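Side-chain contacts in hydrazine synthase subunit alpha (Candidatus Kuenenia stuttgartiensis, PDB 5C2V), which forms hydrazine by condensing hydroxylamine with ammonia, as the heme c-binding alpha subunit of the hydrazine synthase complex in an anammox bacterium: residues 83-87 and 88-92; 290-293 and 294-297. All coordinates share one frame; numbering follows the deposited sequence.

Overall arrangement
Contacts 1 and 2 are both short reversals of the chain between the first two strands of a four-stranded antiparallel sheet. Contact 1 joins strands 76-84 and 90-97. Contact 2 joins strands 285-291 and 297-303. The two sheets are different ones, consistent with two blades of the six-bladed propeller. The contact centres are about 20 Å apart and the nearest atoms about 7 Å, so the turns do not touch. Contact 1 is mostly buried and combines strand pairing with a lysine laid over a tyrosine ring. Contact 2 is only partly buried. Its turn is closed by a threonine hydroxyl and an aspartate, and its arginine and one lysine make salt bridges elsewhere in the chain.

Contact 1 (83-87 and 88-92)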
loop_
_atom_site.group_PDB
_atom_site.type_symbol
_atom_site.label_atom_id
_atom_site.label_comp_id
_atom_site.label_asym_id
_atom_site.label_seq_id
_atom_site.Cartn_x
_atom_site.Cartn_y
_atom_site.Cartn_z
ATOM N N CYS D 83 -13.781 18.540 -30.624
ATOM C CA CYS D 83 -14.314 19.477 -29.637
ATOM C C CYS D 83 -15.135 20.561 -30.327
ATOM O O CYS D 83 -14.612 21.300 -31.158
ATOM C CB CYS D 83 -13.185 20.106 -28.819
ATOM S SG CYS D 83 -13.745 21.088 -27.406
ATOM N N THR D 84 -16.409 20.675 -29.964
ATOM C CA THR D 84 -17.303 21.615 -30.636
ATOM C C THR D 84 -17.114 23.046 -30.140
ATOM O O THR D 84 -16.740 23.272 -28.989
ATOM C CB THR D 84 -18.787 21.221 -30.455
ATOM O OG1 THR D 84 -19.164 21.370 -29.082
ATOM C CG2 THR D 84 -19.019 19.782 -30.891
ATOM N N TYR D 85 -17.379 24.007 -31.019
ATOM C CA TYR D 85 -17.318 25.419 -30.658
ATOM C C TYR D 85 -18.547 25.784 -29.832
ATOM O O TYR D 85 -19.404 24.938 -29.574
ATOM C CB TYR D 85 -17.223 26.292 -31.913
ATOM C CG TYR D 85 -16.713 27.701 -31.678
ATOM C CD1 TYR D 85 -15.414 27.928 -31.239
ATOM C CD2 TYR D 85 -17.525 28.802 -31.916
ATOM C CE1 TYR D 85 -14.944 29.213 -31.030
ATOM C CE2 TYR D 85 -17.063 30.090 -31.710
ATOM C CZ TYR D 85 -15.773 30.289 -31.268
ATOM O OH TYR D 85 -15.312 31.570 -31.063
ATOM N N TRP D 86 -18.634 27.044 -29.423
ATOM C CA TRP D 86 -19.701 27.487 -28.535
ATOM C C TRP D 86 -21.073 27.437 -29.205
ATOM O O TRP D 86 -22.054 27.028 -28.586
ATOM C CB TRP D 86 -19.413 28.902 -28.033
ATOM C CG TRP D 86 -18.018 29.070 -27.510
ATOM C CD1 TRP D 86 -16.984 29.716 -28.124
ATOM C CD2 TRP D 86 -17.499 28.573 -26.270
ATOM N NE1 TRP D 86 -15.858 29.659 -27.341
ATOM C CE2 TRP D 86 -16.146 28.961 -26.198
ATOM C CE3 TRP D 86 -18.048 27.838 -25.213
ATOM C CZ2 TRP D 86 -15.335 28.641 -25.111
ATOM C CZ3 TRP D 86 -17.240 27.523 -24.136
ATOM C CH2 TRP D 86 -15.899 27.923 -24.093
ATOM N N ASP D 87 -21.142 27.858 -30.464
ATOM C CA ASP D 87 -22.410 27.888 -31.191
ATOM C C ASP D 87 -22.789 26.527 -31.770
ATOM O O ASP D 87 -23.962 26.260 -32.029
ATOM C CB ASP D 87 -22.351 28.925 -32.313
ATOM C CG ASP D 87 -21.255 28.634 -33.317
ATOM O OD1 ASP D 87 -20.307 27.898 -32.970
ATOM O OD2 ASP D 87 -21.340 29.141 -34.456
ATOM N N GLY D 88 -21.793 25.669 -31.968
ATOM C CA GLY D 88 -22.026 24.344 -32.515
ATOM C C GLY D 88 -22.013 24.283 -34.032
ATOM O O GLY D 88 -22.471 23.304 -34.619
ATOM N N LYS D 89 -21.507 25.335 -34.670
ATOM C CA LYS D 89 -21.396 25.359 -36.127
ATOM C C LYS D 89 -19.997 24.987 -36.621
ATOM O O LYS D 89 -19.760 24.905 -37.826
ATOM C CB LYS D 89 -21.788 26.736 -36.667
ATOM C CG LYS D 89 -23.239 27.099 -36.405
ATOM C CD LYS D 89 -24.172 26.041 -36.972
ATOM C CE LYS D 89 -25.566 26.150 -36.376
ATOM N NZ LYS D 89 -26.127 27.522 -36.518
ATOM N N LYS D 90 -19.077 24.761 -35.689
ATOM C CA LYS D 90 -17.711 24.381 -36.040
ATOM C C LYS D 90 -17.047 23.629 -34.890
ATOM O O LYS D 90 -17.527 23.666 -33.757
ATOM C CB LYS D 90 -16.880 25.613 -36.416
ATOM C CG LYS D 90 -16.094 26.213 -35.260
ATOM C CD LYS D 90 -15.211 27.364 -35.714
ATOM C CE LYS D 90 -14.343 27.872 -34.572
ATOM N NZ LYS D 90 -13.496 29.027 -34.977
ATOM N N PHE D 91 -15.950 22.942 -35.185
ATOM C CA PHE D 91 -15.223 22.211 -34.156
ATOM C C PHE D 91 -13.722 22.157 -34.431
ATOM O O PHE D 91 -13.269 22.388 -35.555
ATOM C CB PHE D 91 -15.779 20.789 -34.016
ATOM C CG PHE D 91 -15.497 19.904 -35.195
ATOM C CD1 PHE D 91 -14.403 19.052 -35.194
ATOM C CD2 PHE D 91 -16.328 19.917 -36.301
ATOM C CE1 PHE D 91 -14.144 18.235 -36.277
ATOM C CE2 PHE D 91 -16.073 19.103 -37.383
ATOM C CZ PHE D 91 -14.980 18.261 -37.372
ATOM N N ALA D 92 -12.962 21.849 -33.385
ATOM C CA ALA D 92 -11.518 21.690 -33.484
ATOM C C ALA D 92 -11.137 20.247 -33.184
ATOM O O ALA D 92 -11.863 19.539 -32.485
ATOM C CB ALA D 92 -10.806 22.640 -32.536
#
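Tyr85 N donates to Lys90 O at 2.8 Å and closes the loop that turns the chain back. Two residues further from the turn, past Thr84 and Phe91, Cys83 and Ala92 form an antiparallel hydrogen-bonded pair. Ala92 N gives to Cys83 O at 2.8 Å, and Cys83 N gives to Ala92 O at 2.9 Å. Inside the loop, Asp87 OD1 takes a weak bond from Lys89 N (3.3 Å). The bond, though weak, is of the kind that defines an Asx turn. Gly88 follows with a positive phi of 87°, a left-handed conformation that glycine adopts easily.

The main side-chain contact is Lys90 over Tyr85. The tyrosine ring is swung anti to its own amide nitrogen (chi1 -161°), and the lysine runs extended beyond CG. Lys90 CE lies over one ring face, toward the rim, 3.5 Å from Tyr85 CD1. Lys90 NZ stands 4.5 Å from the centroid of the Tyr85 ring, 20° off the normal, in a cation-pi contact. Trp86 CD1 lies over the opposite face, near the rim. Both polar ends have partners elsewhere: Tyr85 OH bonds to Thr163 O, and Lys90 NZ makes a salt bridge with Glu107.

Thr84 and Phe91 are a non-hydrogen-bonded pair on one sheet face, and both touch Leu33. Cys83 and Ala92 point to the other face, against Ile129 and Tyr130 of strand 124-131. Together these residues make a beta hairpin with a connection at 85-89, linking the first two strands of a four-stranded sheet, consistent with one blade of the propeller.

Contact 2 (290-293 and 294-297); sequences KITF and GDRK
Thr292 OG1 is gripped by Asp295 in the turn and by Lys297 where the next strand starts. Lys297 N donates to it at 2.5 Å, with an N-H...O angle of 159°. The hydroxyl in turn donates to Asp295 OD1 at 2.6 Å, meeting that oxygen nearly along its C-O axis. The hydroxyl is therefore acceptor and donor at once, which fixes its rotation. Thr292 OG1 sits between the backbone nitrogen and the carbonyl carbon (chi1 62°), a rotation that turns it in toward the returning chain. Asp295 CG takes the same kind of position on its own residue, and the two side chains approach at a slant.

The backbone closes the same loop. Thr292 N donates to Lys297 O at 2.8 Å. Thr292 thus binds Lys297 twice, once through its amide and once through its side chain. Its hydroxyl, not its carbonyl, receives the Lys297 amide. Thr292 O instead faces a CA-H...O contact from Arg296 CA. On the strand side, Ile291 CA makes a similar contact with Lys297 O.

Packing outside the turn is lighter. Ile291 CG2 lies 3.7 Å from Lys297 O. Arg296 has a left-handed backbone, and its chain leads away to a salt bridge with Asp319. Lys297 also extends outward. Its NZ makes a salt bridge with Glu327 and a long one, 3.7 Å, with Asp295 OD2. Phe293 leaves the turn and packs on Ser22 of helix 18-25.

The result is a short reversal closed by a threonine side chain, joining strands 285-291 and 297-303 as a beta hairpin.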
loop_
_atom_site.group_PDB
_atom_site.type_symbol
_atom_site.label_atom_id
_atom_site.label_comp_id
_atom_site.label_asym_id
_atom_site.label_seq_id
_atom_site.Cartn_x
_atom_site.Cartn_y
_atom_site.Cartn_z
ATOM N N LYS D 290 -14.520 14.892 -17.221
ATOM C CA LYS D 290 -15.488 15.941 -17.518
ATOM C C LYS D 290 -16.405 16.140 -16.315
ATOM O O LYS D 290 -16.425 15.315 -15.402
ATOM C CB LYS D 290 -16.299 15.599 -18.770
ATOM C CG LYS D 290 -15.454 15.447 -20.027
ATOM C CD LYS D 290 -16.313 15.261 -21.265
ATOM C CE LYS D 290 -15.461 14.893 -22.470
ATOM N NZ LYS D 290 -14.406 15.908 -22.742
ATOM N N ILE D 291 -17.160 17.235 -16.310
ATOM C CA ILE D 291 -17.986 17.578 -15.157
ATOM C C ILE D 291 -19.470 17.671 -15.509
ATOM O O ILE D 291 -19.843 18.293 -16.505
ATOM C CB ILE D 291 -17.531 18.911 -14.528
ATOM C CG1 ILE D 291 -16.019 18.895 -14.294
ATOM C CG2 ILE D 291 -18.277 19.175 -13.229
ATOM C CD1 ILE D 291 -15.483 20.150 -13.647
ATOM N N THR D 292 -20.310 17.048 -14.686
ATOM C CA THR D 292 -21.755 17.072 -14.891
ATOM C C THR D 292 -22.352 18.407 -14.466
ATOM O O THR D 292 -21.853 19.061 -13.553
ATOM C CB THR D 292 -22.460 15.948 -14.114
ATOM O OG1 THR D 292 -22.238 16.126 -12.709
ATOM C CG2 THR D 292 -21.930 14.591 -14.541
ATOM N N PHE D 293 -23.412 18.816 -15.152
ATOM C CA PHE D 293 -24.065 20.088 -14.872
ATOM C C PHE D 293 -25.075 20.027 -13.723
ATOM O O PHE D 293 -25.141 20.944 -12.905
ATOM C CB PHE D 293 -24.729 20.603 -16.149
ATOM C CG PHE D 293 -23.764 20.784 -17.285
ATOM C CD1 PHE D 293 -23.051 21.963 -17.423
ATOM C CD2 PHE D 293 -23.544 19.764 -18.196
ATOM C CE1 PHE D 293 -22.152 22.129 -18.459
ATOM C CE2 PHE D 293 -22.646 19.924 -19.235
ATOM C CZ PHE D 293 -21.949 21.108 -19.366
ATOM N N GLY D 294 -25.867 18.959 -13.666
ATOM C CA GLY D 294 -26.908 18.854 -12.657
ATOM C C GLY D 294 -26.451 18.685 -11.218
ATOM O O GLY D 294 -26.764 19.516 -10.365
ATOM N N ASP D 295 -25.710 17.616 -10.940
ATOM C CA ASP D 295 -25.220 17.363 -9.585
ATOM C C ASP D 295 -23.768 17.798 -9.397
ATOM O O ASP D 295 -23.198 17.616 -8.320
ATOM C CB ASP D 295 -25.380 15.884 -9.219
ATOM C CG ASP D 295 -25.065 14.953 -10.371
ATOM O OD1 ASP D 295 -24.234 15.319 -11.229
ATOM O OD2 ASP D 295 -25.651 13.850 -10.417
ATOM N N ARG D 296 -23.182 18.360 -10.451
ATOM C CA ARG D 296 -21.798 18.838 -10.425
ATOM C C ARG D 296 -20.816 17.753 -9.995
ATOM O O ARG D 296 -20.168 17.865 -8.955
ATOM C CB ARG D 296 -21.669 20.053 -9.504
ATOM C CG ARG D 296 -21.965 21.378 -10.179
ATOM C CD ARG D 296 -22.089 22.494 -9.157
ATOM N NE ARG D 296 -21.761 23.797 -9.726
ATOM C CZ ARG D 296 -20.624 24.445 -9.494
ATOM N NH1 ARG D 296 -19.708 23.912 -8.697
ATOM N NH2 ARG D 296 -20.403 25.626 -10.054
ATOM N N LYS D 297 -20.705 16.709 -10.807
ATOM C CA LYS D 297 -19.790 15.615 -10.516
ATOM C C LYS D 297 -18.684 15.536 -11.556
ATOM O O LYS D 297 -18.945 15.602 -12.757
ATOM C CB LYS D 297 -20.538 14.281 -10.461
ATOM C CG LYS D 297 -21.548 14.165 -9.334
ATOM C CD LYS D 297 -22.236 12.809 -9.362
ATOM C CE LYS D 297 -23.225 12.665 -8.218
ATOM N NZ LYS D 297 -23.924 11.351 -8.254
#